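Local coordinates for protein Glucanase/chitosanase (Paenibacillus fukuinensis, PDB 4ZY9) that binds chitosan as a CBM32 beta-sandwich module, one part of a larger chitosanase/glucanase that probably hydrolyses the glycosidic bonds of such polysaccharides, at residues A[79-84]-A[109-114]; A[28-33]-A[48-53]; A[64-69]-A[100-105]; A[72-77]-A[94-99]. The protein carries 1 engineered substitution. One frame throughout, in Å; residues are numbered along the deposited sequence. Where two conformers were deposited one is given.

Overall arrangement
All four contacts lie in one beta-sandwich module built from two antiparallel sheets. Contact 2 closes first along the chain, packing a loop on strand 48-54 in the interior, its centre about 6 Å from the centre of the chain. The other three interlock: contact 4 is nested inside the loop closed by contact 3, and contact 1 crosses both. Contacts 1 and 4 share strand 75-80, their centres about 21 Å apart, whereas contacts 1 and 3 lie on opposite sides of the chain's centre. Contacts 3 and 4, with centres about 10 Å apart, meet through Asp-103 and Tyr-75. That bond and the corner turned at contact 1 connect the two sheets of this helix-free chitosan-binding module.

Contact 1: residues A[79-84]-A[109-114]; sequences VSNDSG and ARTAKY
A classic beta bulge sets this pairing apart: Lys-113 and Tyr-114 both face Ser-80, and two consecutive backbone amides converge on one carbonyl. Ser-80 O accepts from Lys-113 N at 2.9 Å and from Tyr-114 N at 3.0 Å, both donors lying in the carbonyl plane. The antiparallel pair is completed by Ser-80 N, bonded to Tyr-114 O. Lys-113 runs along residues 82-84 fully extended, its CG swung opposite the backbone N (chi1 -177°). Its NZ ends 2.7 Å from Ser-83 O and bonds to it in the carbonyl plane. On the way, Lys-113 CG lies over one face of the neighbouring Tyr-114 ring, toward its rim. Asp-82 O meets the same ring at its edge, 3.2 Å from CE2, while the phenol OH comes within 2.8 Å of Gly-84 O, with Ser-83 O also near. With an alanine at Lys-113, Ser-83 O would probably lose its charged donor and the tyrosine ring its methylene cover on that face. Before the bulge, Val-79 CB rests on Ala-112 CB at 3.8 Å. The chain turns a corner at Lys-113, passing from strand 109-112, which pairs with strand 57-67, into strand 114-122 of the other sheet, between strands 75-80 and 48-54; there Tyr-114 meets the ring of Tyr-51 at a steep angle.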
loop_
_atom_site.group_PDB
_atom_site.type_symbol
_atom_site.label_atom_id
_atom_site.label_comp_id
_atom_site.label_asym_id
_atom_site.label_seq_id
_atom_site.Cartn_x
_atom_site.Cartn_y
_atom_site.Cartn_z
ATOM N N VAL A 79 4.271 7.938 -4.434
ATOM C CA VAL A 79 5.660 7.702 -4.108
ATOM C C VAL A 79 6.238 8.987 -3.512
ATOM O O VAL A 79 5.874 10.096 -3.918
ATOM C CB VAL A 79 6.450 7.241 -5.344
ATOM C CG1 VAL A 79 5.996 5.814 -5.770
ATOM C CG2 VAL A 79 6.419 8.200 -6.518
ATOM N N SER A 80 7.259 8.764 -2.713
ATOM C CA SER A 80 8.048 9.894 -2.136
ATOM C C SER A 80 9.526 9.498 -2.104
ATOM O O SER A 80 9.876 8.373 -1.756
ATOM C CB SER A 80 7.558 10.212 -0.725
ATOM O OG SER A 80 8.510 11.093 -0.054
ATOM N N ASN A 81 10.398 10.481 -2.497
ATOM C CA ASN A 81 11.809 10.327 -2.338
ATOM C C ASN A 81 12.341 11.288 -1.262
ATOM O O ASN A 81 13.563 11.566 -1.248
ATOM C CB ASN A 81 12.507 10.530 -3.695
ATOM C CG ASN A 81 13.873 9.962 -3.650
ATOM O OD1 ASN A 81 14.183 8.993 -2.997
ATOM N ND2 ASN A 81 14.766 10.561 -4.466
ATOM N N ASP A 82 11.526 11.668 -0.296
ATOM C CA ASP A 82 12.051 12.344 0.908
ATOM C C ASP A 82 12.899 11.330 1.661
ATOM O O ASP A 82 12.733 10.143 1.621
ATOM C CB ASP A 82 10.896 12.685 1.797
ATOM C CG ASP A 82 9.954 13.755 1.263
ATOM O OD1 ASP A 82 10.374 14.754 0.660
ATOM O OD2 ASP A 82 8.729 13.652 1.414
ATOM N N SER A 83 13.908 11.865 2.378
ATOM C CA SER A 83 14.727 11.001 3.211
ATOM C C SER A 83 14.125 10.711 4.602
ATOM O O SER A 83 14.215 9.571 5.100
ATOM C CB SER A 83 16.122 11.515 3.425
ATOM O OG SER A 83 16.083 12.896 3.695
ATOM N N GLY A 84 13.538 11.744 5.203
ATOM C CA GLY A 84 12.873 11.595 6.453
ATOM C C GLY A 84 11.431 11.187 6.372
ATOM O O GLY A 84 11.054 10.497 5.416
ATOM N N ALA A 109 8.893 4.732 -14.562
ATOM C CA ALA A 109 9.741 4.530 -13.409
ATOM C C ALA A 109 10.040 5.815 -12.629
ATOM O O ALA A 109 10.186 6.963 -13.173
ATOM C CB ALA A 109 11.086 4.017 -13.835
ATOM N N ARG A 110 10.076 5.679 -11.333
ATOM C CA ARG A 110 10.382 6.779 -10.371
ATOM C C ARG A 110 11.407 6.306 -9.420
ATOM O O ARG A 110 11.640 5.089 -9.249
ATOM C CB ARG A 110 9.070 7.187 -9.714
ATOM C CG ARG A 110 8.433 8.271 -10.590
ATOM C CD ARG A 110 7.219 8.778 -10.020
ATOM N NE ARG A 110 6.379 9.333 -11.065
ATOM C CZ ARG A 110 6.311 10.595 -11.381
ATOM N NH1 ARG A 110 6.957 11.478 -10.662
ATOM N NH2 ARG A 110 5.535 10.977 -12.393
ATOM N N THR A 111 12.089 7.228 -8.744
ATOM C CA THR A 111 12.950 6.883 -7.621
ATOM C C THR A 111 12.148 7.212 -6.345
ATOM O O THR A 111 11.592 8.302 -6.204
ATOM C CB THR A 111 14.251 7.686 -7.550
ATOM O OG1 THR A 111 14.906 7.446 -8.818
ATOM C CG2 THR A 111 15.021 7.330 -6.354
ATOM N N ALA A 112 12.036 6.216 -5.483
ATOM C CA ALA A 112 11.258 6.387 -4.225
ATOM C C ALA A 112 11.910 5.655 -3.100
ATOM O O ALA A 112 12.486 4.595 -3.273
ATOM C CB ALA A 112 9.839 5.823 -4.435
ATOM N N LYS A 113 11.822 6.268 -1.936
ATOM C CA LYS A 113 12.106 5.603 -0.676
ATOM C C LYS A 113 10.817 5.088 -0.065
ATOM O O LYS A 113 10.847 4.076 0.691
ATOM C CB LYS A 113 12.837 6.534 0.278
ATOM C CG LYS A 113 13.218 5.879 1.587
ATOM C CD LYS A 113 14.043 6.777 2.471
ATOM C CE LYS A 113 14.307 6.130 3.794
ATOM N NZ LYS A 113 15.071 7.007 4.719
ATOM N N TYR A 114 9.705 5.721 -0.300
ATOM C CA TYR A 114 8.417 5.339 0.264
ATOM C C TYR A 114 7.352 5.154 -0.779
ATOM O O TYR A 114 7.303 5.968 -1.726
ATOM C CB TYR A 114 7.922 6.365 1.298
ATOM C CG TYR A 114 8.891 6.740 2.367
ATOM C CD1 TYR A 114 9.040 6.002 3.519
ATOM C CD2 TYR A 114 9.754 7.817 2.193
ATOM C CE1 TYR A 114 9.929 6.356 4.546
ATOM C CE2 TYR A 114 10.697 8.177 3.215
ATOM C CZ TYR A 114 10.705 7.463 4.337
ATOM O OH TYR A 114 11.668 7.791 5.309
#

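Contact 2: residues A[28-33]-A[48-53]; sequences SRAFDG and QWIYVN
In the hydrophobic core of the beta-sandwich, the loop that holds residues 28-33 packs on strand 48-54 through Phe-31, with Ile-50 and Val-52 as its partners. Ile-50 and Val-52, two positions apart on the strand, both point toward the loop, while Tyr-51 between them points away. Val-52 lies over a face of the Phe-31 ring: its CB is 3.5 Å from Phe-31 CE1, and its CG2 makes a CH-pi contact 4.1 Å from the ring centroid, 22° off the normal and displaced toward the rim. Ile-50 runs past the ring in the opposite sense. With CG1 anti to the backbone N (chi1 -179°) and CD1 carried on in extended form (chi2 163°), the methyl meets the ring at its edge, 3.9 Å from Phe-31 CE2. The same methyl touches Ala-30 CB at 4.2 Å, so that Ile-50 CD1 is shared by two residues of the loop. No hydrogen bond joins the segments; the loop is shaped locally by Phe-31 N, which bonds to Ser-28 O at 3.0 Å. Replacing Phe-31 with an alanine would probably open a gap between loop and strand, leaving Val-52 without the ring face it lies on and Ile-50 CD1 without this aromatic neighbour. Strand 129-136 adds Phe-133, whose ring meets that of Phe-31 and which also touches Ile-50. Ala-15 of strand 14-17 packs on Phe-31 as well, and the engineered Met-117 of strand 114-122 lies against Ile-50.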
loop_
_atom_site.group_PDB
_atom_site.type_symbol
_atom_site.label_atom_id
_atom_site.label_comp_id
_atom_site.label_asym_id
_atom_site.label_seq_id
_atom_site.Cartn_x
_atom_site.Cartn_y
_atom_site.Cartn_z
ATOM N N SER A 28 2.808 -3.890 9.024
ATOM C CA SER A 28 3.825 -4.852 8.627
ATOM C C SER A 28 3.277 -6.099 7.976
ATOM O O SER A 28 3.973 -6.757 7.233
ATOM C CB SER A 28 4.760 -5.225 9.884
ATOM O OG SER A 28 3.938 -5.976 10.798
ATOM N N ARG A 29 2.100 -6.522 8.337
ATOM C CA ARG A 29 1.570 -7.771 7.840
ATOM C C ARG A 29 1.290 -7.763 6.389
ATOM O O ARG A 29 1.228 -8.826 5.750
ATOM C CB ARG A 29 0.281 -8.148 8.588
ATOM C CG ARG A 29 0.322 -8.145 10.120
ATOM C CD ARG A 29 1.335 -9.029 10.594
ATOM N NE ARG A 29 1.406 -8.997 12.059
ATOM C CZ ARG A 29 0.684 -9.735 12.911
ATOM N NH1 ARG A 29 -0.321 -10.559 12.495
ATOM N NH2 ARG A 29 0.988 -9.630 14.241
ATOM N N ALA A 30 1.134 -6.579 5.766
ATOM C CA ALA A 30 1.003 -6.537 4.271
ATOM C C ALA A 30 2.314 -6.794 3.599
ATOM O O ALA A 30 2.336 -7.054 2.365
ATOM C CB ALA A 30 0.437 -5.213 3.872
ATOM N N PHE A 31 3.459 -6.787 4.289
ATOM C CA PHE A 31 4.800 -6.852 3.701
ATOM C C PHE A 31 5.539 -8.063 4.024
ATOM O O PHE A 31 6.761 -8.128 3.820
ATOM C CB PHE A 31 5.513 -5.530 4.070
ATOM C CG PHE A 31 4.817 -4.349 3.497
ATOM C CD1 PHE A 31 5.046 -3.989 2.225
ATOM C CD2 PHE A 31 3.937 -3.646 4.258
ATOM C CE1 PHE A 31 4.348 -2.909 1.727
ATOM C CE2 PHE A 31 3.267 -2.532 3.756
ATOM C CZ PHE A 31 3.469 -2.214 2.457
ATOM N N ASP A 32 4.885 -9.055 4.586
ATOM C CA ASP A 32 5.574 -10.258 5.072
ATOM C C ASP A 32 5.646 -11.402 4.081
ATOM O O ASP A 32 6.153 -12.448 4.405
ATOM C CB ASP A 32 4.978 -10.719 6.392
ATOM C CG ASP A 32 3.537 -11.274 6.290
ATOM O OD1 ASP A 32 2.984 -11.275 5.180
ATOM O OD2 ASP A 32 3.056 -11.747 7.345
ATOM N N GLY A 33 5.185 -11.208 2.878
ATOM C CA GLY A 33 5.331 -12.206 1.890
ATOM C C GLY A 33 4.293 -13.302 2.004
ATOM O O GLY A 33 4.399 -14.281 1.217
ATOM N N GLN A 48 -7.974 6.077 4.606
ATOM C CA GLN A 48 -6.935 5.300 5.253
ATOM C C GLN A 48 -5.783 5.103 4.348
ATOM O O GLN A 48 -5.938 5.187 3.122
ATOM C CB GLN A 48 -7.437 3.942 5.757
ATOM C CG GLN A 48 -8.614 4.047 6.673
ATOM C CD GLN A 48 -8.352 4.628 8.069
ATOM O OE1 GLN A 48 -9.356 5.062 8.750
ATOM N NE2 GLN A 48 -7.190 4.520 8.571
ATOM N N TRP A 49 -4.634 4.803 4.818
ATOM C CA TRP A 49 -3.386 4.661 3.982
ATOM C C TRP A 49 -2.419 3.750 4.612
ATOM O O TRP A 49 -2.428 3.561 5.868
ATOM C CB TRP A 49 -2.817 6.051 3.607
ATOM C CG TRP A 49 -2.463 6.927 4.768
ATOM C CD1 TRP A 49 -3.214 7.978 5.227
ATOM C CD2 TRP A 49 -1.360 6.797 5.660
ATOM N NE1 TRP A 49 -2.648 8.544 6.305
ATOM C CE2 TRP A 49 -1.481 7.904 6.611
ATOM C CE3 TRP A 49 -0.280 5.978 5.727
ATOM C CZ2 TRP A 49 -0.566 8.091 7.658
ATOM C CZ3 TRP A 49 0.627 6.157 6.863
ATOM C CH2 TRP A 49 0.470 7.200 7.744
ATOM N N ILE A 50 -1.493 3.230 3.815
ATOM C CA ILE A 50 -0.401 2.452 4.277
ATOM C C ILE A 50 0.771 2.721 3.395
ATOM O O ILE A 50 0.593 2.767 2.148
ATOM C CB ILE A 50 -0.763 0.944 4.326
ATOM C CG1 ILE A 50 0.409 0.093 4.849
ATOM C CG2 ILE A 50 -1.280 0.429 2.982
ATOM C CD1 ILE A 50 -0.042 -1.247 5.281
ATOM N N TYR A 51 1.962 2.884 3.918
ATOM C CA TYR A 51 3.145 3.014 3.122
ATOM C C TYR A 51 4.243 2.134 3.629
ATOM O O TYR A 51 4.240 1.673 4.810
ATOM C CB TYR A 51 3.702 4.470 2.942
ATOM C CG TYR A 51 4.246 5.155 4.157
ATOM C CD1 TYR A 51 5.502 4.876 4.671
ATOM C CD2 TYR A 51 3.552 6.141 4.776
ATOM C CE1 TYR A 51 6.014 5.597 5.751
ATOM C CE2 TYR A 51 4.080 6.870 5.868
ATOM C CZ TYR A 51 5.288 6.544 6.292
ATOM O OH TYR A 51 5.813 7.285 7.374
ATOM N N VAL A 52 5.209 1.825 2.777
ATOM C CA VAL A 52 6.429 1.075 3.060
ATOM C C VAL A 52 7.623 1.943 2.858
ATOM O O VAL A 52 7.687 2.719 1.933
ATOM C CB VAL A 52 6.494 -0.234 2.257
ATOM C CG1 VAL A 52 6.508 -0.015 0.781
ATOM C CG2 VAL A 52 7.613 -1.111 2.735
ATOM N N ASN A 53 8.631 1.771 3.768
ATOM C CA ASN A 53 9.956 2.377 3.659
ATOM C C ASN A 53 10.838 1.372 3.015
ATOM O O ASN A 53 11.164 0.332 3.661
ATOM C CB ASN A 53 10.395 2.753 5.085
ATOM C CG ASN A 53 11.767 3.408 5.101
ATOM O OD1 ASN A 53 12.517 3.323 4.171
ATOM N ND2 ASN A 53 12.109 4.017 6.232
#

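Contact 3: residues A[64-69]-A[100-105]; sequences KLNWEA and GGIDDI
The indole of Trp-67 donates from NE1 to Asp-103 OD2 across the strands, a bond of 2.9 Å with an N-H...O angle of 147°. NE1 meets the oxygen from above the carboxylate plane, 62° out of it, with ring and carboxylate planes 72° apart. Asp-103 OD2 also bonds to the hydroxyl of Tyr-75 and so has two polar partners, one from the facing sheet. Asp-99 OD1 lies close to Asp-103 OD1, and the two like charges may disfavour full ionisation of the pair. Backbone bonds set the antiparallel register: Leu-65 and Asp-103 form a hydrogen-bonded pair, with Leu-65 N to Asp-103 O at 2.8 Å and Asp-103 N to Leu-65 O at 2.9 Å. Two residues on, Trp-67 N bonds to Gly-101 O at 2.9 Å. Past the end of the strand, a water takes over, accepting from Gly-101 N and donating to Glu-68 O. On the face carrying Lys-64, Asn-66, Ile-102 and Asp-104, aliphatic parts of the side chains meet. Lys-64 CE touches Ile-102 CG2 at 3.9 Å, and its CD lies as far from Asp-104 OD2, but the amine stays 5.8 Å from that oxygen; Asp-104 is paired with Arg-62 instead. Strand 129-136 flanks strand 57-67 on its other edge, while Leu-65 and Trp-67 reach into the sandwich toward strand 114-122 and its engineered Met-117.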
loop_
_atom_site.group_PDB
_atom_site.type_symbol
_atom_site.label_atom_id
_atom_site.label_comp_id
_atom_site.label_asym_id
_atom_site.label_seq_id
_atom_site.Cartn_x
_atom_site.Cartn_y
_atom_site.Cartn_z
ATOM N N LYS A 64 1.910 -4.259 -6.710
ATOM C CA LYS A 64 0.851 -5.281 -6.681
ATOM C C LYS A 64 0.177 -5.298 -5.323
ATOM O O LYS A 64 0.849 -5.394 -4.252
ATOM C CB LYS A 64 1.405 -6.645 -7.049
ATOM C CG LYS A 64 0.316 -7.674 -7.165
ATOM C CD LYS A 64 0.955 -9.100 -7.488
ATOM C CE LYS A 64 0.078 -10.287 -7.131
ATOM N NZ LYS A 64 0.589 -11.675 -6.965
ATOM N N LEU A 65 -1.118 -5.207 -5.306
ATOM C CA LEU A 65 -1.978 -5.270 -4.107
ATOM C C LEU A 65 -2.806 -6.528 -4.086
ATOM O O LEU A 65 -3.496 -6.825 -5.136
ATOM C CB LEU A 65 -2.857 -4.107 -4.017
ATOM C CG LEU A 65 -2.177 -2.710 -4.080
ATOM C CD1 LEU A 65 -3.195 -1.602 -4.078
ATOM C CD2 LEU A 65 -1.237 -2.495 -2.899
ATOM N N ASN A 66 -2.805 -7.281 -3.022
ATOM C CA ASN A 66 -3.708 -8.398 -2.843
ATOM C C ASN A 66 -4.672 -8.061 -1.740
ATOM O O ASN A 66 -4.315 -8.107 -0.543
ATOM C CB ASN A 66 -2.928 -9.641 -2.522
ATOM C CG ASN A 66 -3.839 -10.864 -2.259
ATOM O OD1 ASN A 66 -4.991 -10.817 -2.429
ATOM N ND2 ASN A 66 -3.168 -11.996 -1.965
ATOM N N TRP A 67 -5.833 -7.573 -2.117
ATOM C CA TRP A 67 -6.855 -7.151 -1.177
ATOM C C TRP A 67 -7.564 -8.195 -0.449
ATOM O O TRP A 67 -7.894 -9.252 -1.057
ATOM C CB TRP A 67 -7.881 -6.313 -1.933
ATOM C CG TRP A 67 -7.419 -4.997 -2.514
ATOM C CD1 TRP A 67 -7.138 -4.726 -3.763
ATOM C CD2 TRP A 67 -7.294 -3.755 -1.800
ATOM N NE1 TRP A 67 -6.782 -3.426 -3.916
ATOM C CE2 TRP A 67 -6.827 -2.827 -2.690
ATOM C CE3 TRP A 67 -7.401 -3.339 -0.443
ATOM C CZ2 TRP A 67 -6.637 -1.470 -2.326
ATOM C CZ3 TRP A 67 -7.231 -2.048 -0.123
ATOM C CH2 TRP A 67 -6.801 -1.136 -1.019
ATOM N N GLU A 68 -7.892 -7.974 0.817
ATOM C CA GLU A 68 -8.898 -8.735 1.461
ATOM C C GLU A 68 -10.297 -8.204 0.992
ATOM O O GLU A 68 -10.379 -7.282 0.246
ATOM C CB GLU A 68 -8.625 -8.677 2.974
ATOM C CG GLU A 68 -9.500 -9.591 3.916
ATOM C CD GLU A 68 -10.677 -8.897 4.518
ATOM O OE1 GLU A 68 -10.862 -7.675 4.461
ATOM O OE2 GLU A 68 -11.525 -9.664 5.071
ATOM N N ALA A 69 -11.354 -8.829 1.522
ATOM C CA ALA A 69 -12.703 -8.427 1.113
ATOM C C ALA A 69 -12.861 -6.930 1.249
ATOM O O ALA A 69 -13.637 -6.311 0.535
ATOM C CB ALA A 69 -13.743 -9.158 1.941
ATOM N N GLY A 100 -11.146 -4.720 -5.927
ATOM C CA GLY A 100 -10.600 -5.647 -5.004
ATOM C C GLY A 100 -9.814 -6.773 -5.660
ATOM O O GLY A 100 -9.352 -6.662 -6.785
ATOM N N GLY A 101 -9.715 -7.837 -4.936
ATOM C CA GLY A 101 -8.913 -8.950 -5.392
ATOM C C GLY A 101 -7.493 -8.603 -5.584
ATOM O O GLY A 101 -6.894 -7.914 -4.751
ATOM N N ILE A 102 -6.890 -8.991 -6.712
ATOM C CA ILE A 102 -5.523 -8.516 -7.036
ATOM C C ILE A 102 -5.622 -7.308 -7.888
ATOM O O ILE A 102 -6.503 -7.297 -8.873
ATOM C CB ILE A 102 -4.768 -9.666 -7.800
ATOM C CG1 ILE A 102 -4.646 -10.890 -6.901
ATOM C CG2 ILE A 102 -3.472 -9.169 -8.301
ATOM C CD1 ILE A 102 -4.243 -12.191 -7.557
ATOM N N ASP A 103 -4.864 -6.263 -7.578
ATOM C CA ASP A 103 -4.663 -5.080 -8.405
ATOM C C ASP A 103 -3.226 -5.058 -8.722
ATOM O O ASP A 103 -2.402 -5.216 -7.805
ATOM C CB ASP A 103 -5.077 -3.810 -7.722
ATOM C CG ASP A 103 -6.568 -3.667 -7.578
ATOM O OD1 ASP A 103 -7.349 -4.448 -8.189
ATOM O OD2 ASP A 103 -6.934 -2.758 -6.756
ATOM N N ASP A 104 -2.785 -4.913 -9.933
ATOM C CA ASP A 104 -1.343 -4.928 -10.284
ATOM C C ASP A 104 -1.127 -3.780 -11.247
ATOM O O ASP A 104 -1.814 -3.806 -12.349
ATOM C CB ASP A 104 -0.979 -6.311 -10.805
ATOM C CG ASP A 104 0.487 -6.544 -10.929
ATOM O OD1 ASP A 104 1.276 -5.615 -10.982
ATOM O OD2 ASP A 104 0.837 -7.678 -11.139
ATOM N N ILE A 105 -0.331 -2.805 -10.910
ATOM C CA ILE A 105 -0.213 -1.537 -11.585
ATOM C C ILE A 105 1.185 -1.239 -11.928
ATOM O O ILE A 105 2.057 -1.301 -11.086
ATOM C CB ILE A 105 -0.751 -0.378 -10.693
ATOM C CG1 ILE A 105 -2.163 -0.663 -10.155
ATOM C CG2 ILE A 105 -0.638 0.966 -11.386
ATOM C CD1 ILE A 105 -2.313 -0.472 -8.672
HETATM O O HOH W 1 -11.010 -8.042 -2.379
#

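Contact 4: residues A[72-77]-A[94-99]; sequences ASSYTI and TTTTGD
Thr-94 and Thr-76 face each other as an antiparallel non-hydrogen-bonded pair, CA atoms 4.4 Å apart, with their side chains side by side and pointing the same way. Next, Thr-95 forms the hydrogen-bonded pair with Tyr-75. Its N gives a nearly straight bond of 3.0 Å to Tyr-75 O, while Thr-95 O receives Tyr-75 N on a more bent line. Its chi1 of -173° sets OG1 anti to the backbone N and leaves CG2 over a face of the Tyr-75 ring, a CH-pi contact 3.9 Å from the centroid. The same rotation lets OG1 accept from Thr-97 N at 3.0 Å, an ST turn that bends the chain as strand 90-95 ends. Strands 75-80 and 90-95 form a beta hairpin, and 90-95 is an outermost strand of its sheet in the beta-sandwich; at the hairpin's open end, Ser-73 and Ser-74 both face Val-121 of strand 114-122, a classic beta bulge. Thr-96 follows, its CA 3.4 Å from Ser-74 OG. A water linked to Ser-73 OG and Ser-74 OG donates to Thr-96 O, bridging the two segments where regular pairing stops. Gly-98 N then bonds to Ser-73 O at 2.8 Å. The position a CB would take on Gly-98 is already crowded by Ala-72 O and by the Tyr-75 ring, whose surroundings include Leu-65 and Ile-105 of the facing sheet.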
loop_
_atom_site.group_PDB
_atom_site.type_symbol
_atom_site.label_atom_id
_atom_site.label_comp_id
_atom_site.label_asym_id
_atom_site.label_seq_id
_atom_site.Cartn_x
_atom_site.Cartn_y
_atom_site.Cartn_z
ATOM N N ALA A 72 -10.435 -1.069 -1.399
ATOM C CA ALA A 72 -10.710 0.329 -1.710
ATOM C C ALA A 72 -11.214 0.420 -3.126
ATOM O O ALA A 72 -10.602 -0.163 -4.028
ATOM C CB ALA A 72 -9.461 1.139 -1.655
ATOM N N SER A 73 -12.351 1.076 -3.349
ATOM C CA SER A 73 -12.796 1.382 -4.677
ATOM C C SER A 73 -12.229 2.692 -5.195
ATOM O O SER A 73 -12.126 2.815 -6.420
ATOM C CB SER A 73 -14.317 1.358 -4.766
ATOM O OG SER A 73 -14.909 2.350 -3.979
ATOM N N SER A 74 -11.878 3.641 -4.306
ATOM C CA SER A 74 -11.120 4.765 -4.723
ATOM C C SER A 74 -9.801 4.755 -4.018
ATOM O O SER A 74 -9.878 4.766 -2.760
ATOM C CB SER A 74 -11.826 6.153 -4.525
ATOM O OG SER A 74 -12.960 6.271 -5.363
ATOM N N TYR A 75 -8.703 4.754 -4.697
ATOM C CA TYR A 75 -7.351 4.879 -4.067
ATOM C C TYR A 75 -6.410 5.385 -5.032
ATOM O O TYR A 75 -6.641 5.368 -6.297
ATOM C CB TYR A 75 -6.891 3.585 -3.473
ATOM C CG TYR A 75 -6.603 2.485 -4.513
ATOM C CD1 TYR A 75 -5.287 2.317 -4.934
ATOM C CD2 TYR A 75 -7.558 1.571 -4.901
ATOM C CE1 TYR A 75 -4.987 1.319 -5.875
ATOM C CE2 TYR A 75 -7.217 0.505 -5.748
ATOM C CZ TYR A 75 -5.909 0.429 -6.168
ATOM O OH TYR A 75 -5.501 -0.584 -7.051
ATOM N N THR A 76 -5.287 5.852 -4.530
ATOM C CA THR A 76 -4.113 6.193 -5.333
ATOM C C THR A 76 -2.927 5.398 -4.877
ATOM O O THR A 76 -2.870 4.912 -3.698
ATOM C CB THR A 76 -3.753 7.721 -5.226
ATOM O OG1 THR A 76 -3.677 8.062 -3.838
ATOM C CG2 THR A 76 -4.957 8.618 -5.779
ATOM N N ILE A 77 -1.982 5.268 -5.754
ATOM C CA ILE A 77 -0.611 4.839 -5.443
ATOM C C ILE A 77 0.264 6.043 -5.512
ATOM O O ILE A 77 0.216 6.775 -6.528
ATOM C CB ILE A 77 -0.103 3.695 -6.368
ATOM C CG1 ILE A 77 -1.006 2.539 -6.331
ATOM C CG2 ILE A 77 1.334 3.356 -6.001
ATOM C CD1 ILE A 77 -1.064 1.858 -4.984
ATOM N N THR A 94 -4.305 6.508 -10.089
ATOM C CA THR A 94 -5.531 6.814 -9.481
ATOM C C THR A 94 -6.685 5.922 -9.965
ATOM O O THR A 94 -6.788 5.742 -11.251
ATOM C CB THR A 94 -5.979 8.279 -9.687
ATOM O OG1 THR A 94 -4.946 9.152 -9.324
ATOM C CG2 THR A 94 -7.275 8.601 -9.079
ATOM N N THR A 95 -7.572 5.390 -9.140
ATOM C CA THR A 95 -8.794 4.790 -9.613
ATOM C C THR A 95 -9.902 5.211 -8.749
ATOM O O THR A 95 -9.741 5.534 -7.544
ATOM C CB THR A 95 -8.707 3.263 -9.639
ATOM O OG1 THR A 95 -9.861 2.773 -10.244
ATOM C CG2 THR A 95 -8.586 2.613 -8.203
ATOM N N THR A 96 -11.129 5.248 -9.315
ATOM C CA THR A 96 -12.346 5.325 -8.583
ATOM C C THR A 96 -13.251 4.141 -8.824
ATOM O O THR A 96 -14.379 4.143 -8.373
ATOM C CB THR A 96 -13.104 6.630 -8.859
ATOM O OG1 THR A 96 -13.468 6.611 -10.273
ATOM C CG2 THR A 96 -12.235 7.887 -8.481
ATOM N N THR A 97 -12.732 3.126 -9.463
ATOM C CA THR A 97 -13.477 1.923 -9.840
ATOM C C THR A 97 -12.766 0.690 -9.421
ATOM O O THR A 97 -12.822 -0.393 -10.068
ATOM C CB THR A 97 -13.739 1.909 -11.364
ATOM O OG1 THR A 97 -12.521 1.977 -12.032
ATOM C CG2 THR A 97 -14.703 3.061 -11.704
ATOM N N GLY A 98 -12.031 0.728 -8.285
ATOM C CA GLY A 98 -11.313 -0.459 -7.827
ATOM C C GLY A 98 -12.358 -1.546 -7.534
ATOM O O GLY A 98 -13.425 -1.249 -7.054
ATOM N N ASP A 99 -11.896 -2.767 -7.714
ATOM C CA ASP A 99 -12.737 -3.927 -7.638
ATOM C C ASP A 99 -12.184 -4.978 -6.717
ATOM O O ASP A 99 -12.711 -6.075 -6.668
ATOM C CB ASP A 99 -13.001 -4.548 -9.037
ATOM C CG ASP A 99 -11.740 -5.114 -9.661
ATOM O OD1 ASP A 99 -10.638 -4.991 -9.212
ATOM O OD2 ASP A 99 -11.836 -5.762 -10.791
HETATM O O HOH W 2 -15.043 4.570 -5.593
#